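Local coordinates for cryptochrome DASH, chloroplastic/mitochondrial (PDB 2VTB), which repairs cyclobutane pyrimidine dimers in single-stranded DNA as an FAD-dependent photolyase, binds DNA without sequence specificity and may also serve as a photoreceptor, at residues 206-211 and 302-307. Residues are numbered along the deposited sequence; the frame is centred on the assembly and turned at random.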
loop_
_atom_site.group_PDB
_atom_site.type_symbol
_atom_site.label_atom_id
_atom_site.label_comp_id
_atom_site.label_asym_id
_atom_site.label_seq_id
_atom_site.Cartn_x
_atom_site.Cartn_y
_atom_site.Cartn_z
ATOM N N CYS A 206 21.364 -3.624 -2.660
ATOM C CA CYS A 206 20.739 -4.827 -2.090
ATOM C C CYS A 206 21.470 -6.108 -2.432
ATOM O O CYS A 206 22.231 -6.169 -3.400
ATOM C CB CYS A 206 19.306 -4.980 -2.593
ATOM S SG CYS A 206 18.302 -3.555 -2.314
ATOM N N SER A 207 21.199 -7.135 -1.631
ATOM C CA SER A 207 21.602 -8.503 -1.932
ATOM C C SER A 207 20.362 -9.366 -2.169
ATOM O O SER A 207 19.251 -9.022 -1.750
ATOM C CB SER A 207 22.412 -9.090 -0.776
ATOM O OG SER A 207 23.678 -8.472 -0.683
ATOM N N ILE A 208 20.563 -10.483 -2.854
ATOM C CA ILE A 208 19.514 -11.471 -3.047
ATOM C C ILE A 208 19.701 -12.507 -1.945
ATOM O O ILE A 208 20.819 -12.962 -1.707
ATOM C CB ILE A 208 19.607 -12.115 -4.451
ATOM C CG1 ILE A 208 19.386 -11.050 -5.537
ATOM C CG2 ILE A 208 18.596 -13.250 -4.598
ATOM C CD1 ILE A 208 19.593 -11.547 -6.968
ATOM N N ARG A 209 18.627 -12.849 -1.246
ATOM C CA ARG A 209 18.712 -13.822 -0.163
ATOM C C ARG A 209 18.937 -15.228 -0.718
ATOM O O ARG A 209 18.534 -15.529 -1.849
ATOM C CB ARG A 209 17.436 -13.812 0.673
ATOM C CG ARG A 209 17.141 -12.498 1.372
ATOM C CD ARG A 209 15.836 -12.586 2.137
ATOM N NE ARG A 209 15.517 -11.339 2.823
ATOM C CZ ARG A 209 14.566 -11.211 3.747
ATOM N NH1 ARG A 209 13.841 -12.254 4.139
ATOM N NH2 ARG A 209 14.359 -10.034 4.306
ATOM N N SER A 210 19.579 -16.083 0.078
ATOM C CA SER A 210 19.668 -17.516 -0.231
ATOM C C SER A 210 18.284 -18.141 -0.206
ATOM O O SER A 210 17.399 -17.643 0.484
ATOM C CB SER A 210 20.537 -18.242 0.790
ATOM O OG SER A 210 21.880 -17.836 0.682
ATOM N N SER A 211 18.097 -19.230 -0.951
ATOM C CA SER A 211 16.846 -19.982 -0.879
ATOM C C SER A 211 16.655 -20.518 0.528
ATOM O O SER A 211 17.615 -20.929 1.172
ATOM C CB SER A 211 16.850 -21.161 -1.859
ATOM O OG SER A 211 16.912 -20.705 -3.189
ATOM N N PHE A 302 15.687 -19.482 -6.105
ATOM C CA PHE A 302 16.182 -20.774 -6.587
ATOM C C PHE A 302 16.867 -20.619 -7.944
ATOM O O PHE A 302 17.940 -21.171 -8.162
ATOM C CB PHE A 302 15.039 -21.791 -6.682
ATOM C CG PHE A 302 15.374 -23.008 -7.505
ATOM C CD1 PHE A 302 16.280 -23.955 -7.044
ATOM C CD2 PHE A 302 14.790 -23.201 -8.747
ATOM C CE1 PHE A 302 16.583 -25.073 -7.816
ATOM C CE2 PHE A 302 15.089 -24.322 -9.512
ATOM C CZ PHE A 302 15.985 -25.252 -9.045
ATOM N N ILE A 303 16.244 -19.866 -8.850
ATOM C CA ILE A 303 16.819 -19.645 -10.182
ATOM C C ILE A 303 18.163 -18.931 -10.067
ATOM O O ILE A 303 19.134 -19.325 -10.719
ATOM C CB ILE A 303 15.865 -18.862 -11.117
ATOM C CG1 ILE A 303 14.595 -19.680 -11.396
ATOM C CG2 ILE A 303 16.564 -18.526 -12.446
ATOM C CD1 ILE A 303 13.457 -18.886 -12.028
ATOM N N TYR A 304 18.230 -17.910 -9.213
ATOM C CA TYR A 304 19.478 -17.163 -9.006
ATOM C C TYR A 304 20.624 -18.057 -8.508
ATOM O O TYR A 304 21.756 -17.915 -8.966
ATOM C CB TYR A 304 19.259 -15.985 -8.048
ATOM C CG TYR A 304 20.531 -15.233 -7.702
ATOM C CD1 TYR A 304 21.226 -14.509 -8.668
ATOM C CD2 TYR A 304 21.041 -15.252 -6.408
ATOM C CE1 TYR A 304 22.405 -13.821 -8.349
ATOM C CE2 TYR A 304 22.207 -14.571 -6.080
ATOM C CZ TYR A 304 22.882 -13.858 -7.053
ATOM O OH TYR A 304 24.036 -13.196 -6.718
ATOM N N GLU A 305 20.341 -18.976 -7.584
ATOM C CA GLU A 305 21.369 -19.926 -7.122
ATOM C C GLU A 305 21.843 -20.887 -8.214
ATOM O O GLU A 305 23.020 -21.254 -8.257
ATOM C CB GLU A 305 20.886 -20.728 -5.915
ATOM C CG GLU A 305 20.740 -19.891 -4.675
ATOM C CD GLU A 305 20.729 -20.704 -3.406
ATOM O OE1 GLU A 305 19.751 -20.584 -2.655
ATOM O OE2 GLU A 305 21.708 -21.452 -3.148
ATOM N N GLU A 306 20.929 -21.303 -9.082
ATOM C CA GLU A 306 21.289 -22.121 -10.239
ATOM C C GLU A 306 22.141 -21.323 -11.237
ATOM O O GLU A 306 23.102 -21.852 -11.812
ATOM C CB GLU A 306 20.037 -22.690 -10.916
ATOM C CG GLU A 306 19.268 -23.717 -10.070
ATOM C CD GLU A 306 20.020 -25.031 -9.919
ATOM O OE1 GLU A 306 20.377 -25.637 -10.946
ATOM O OE2 GLU A 306 20.265 -25.461 -8.769
ATOM N N VAL A 307 21.803 -20.050 -11.432
ATOM C CA VAL A 307 22.635 -19.174 -12.256
ATOM C C VAL A 307 24.050 -19.033 -11.669
ATOM O O VAL A 307 25.042 -19.141 -12.396
ATOM C CB VAL A 307 21.988 -17.793 -12.441
ATOM C CG1 VAL A 307 22.990 -16.797 -13.042
ATOM C CG2 VAL A 307 20.713 -17.919 -13.305
#
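From Ile-208, facing Tyr-304, to Ser-211, facing Phe-302, the extended loop following helix 195-205 closes on the first turns of helix 300-313, the CA atoms of Ser-211 and Phe-302 coming to 5.8 Å. In this photolyase/cryptochrome fold the loop, downstream of the strands of the N-terminal alpha/beta sheet, meets a helix of the part that holds FAD; Tyr-304 itself stays about 12 Å (side chain to cofactor) from the flavin nucleotide. Ile-208 covers one face of the Tyr-304 ring in a CH-pi contact: CD1 sits 3.7 Å from the ring centroid, only 7° off the normal. A chi1 of -63° puts CG1 of this isoleucine anti to the carbonyl carbon and leaves CG2 anti to the backbone N, 3.6 Å from Tyr-304 CD2. The polar half of the contact belongs to Glu-305, whose extended chain reaches Ser-211. Ser-211 N donates to Glu-305 OE1 at 2.7 Å, nearly along the C-O axis, and the serine hydroxyl shares this acceptor. Replacing Glu-305 by alanine is likely to leave both donors without it and the loop less firmly tied to the helix. Ser-211 OG donates to Glu-305 OE1 at 2.9 Å from the opposite face of the carboxylate, 34° out of its plane.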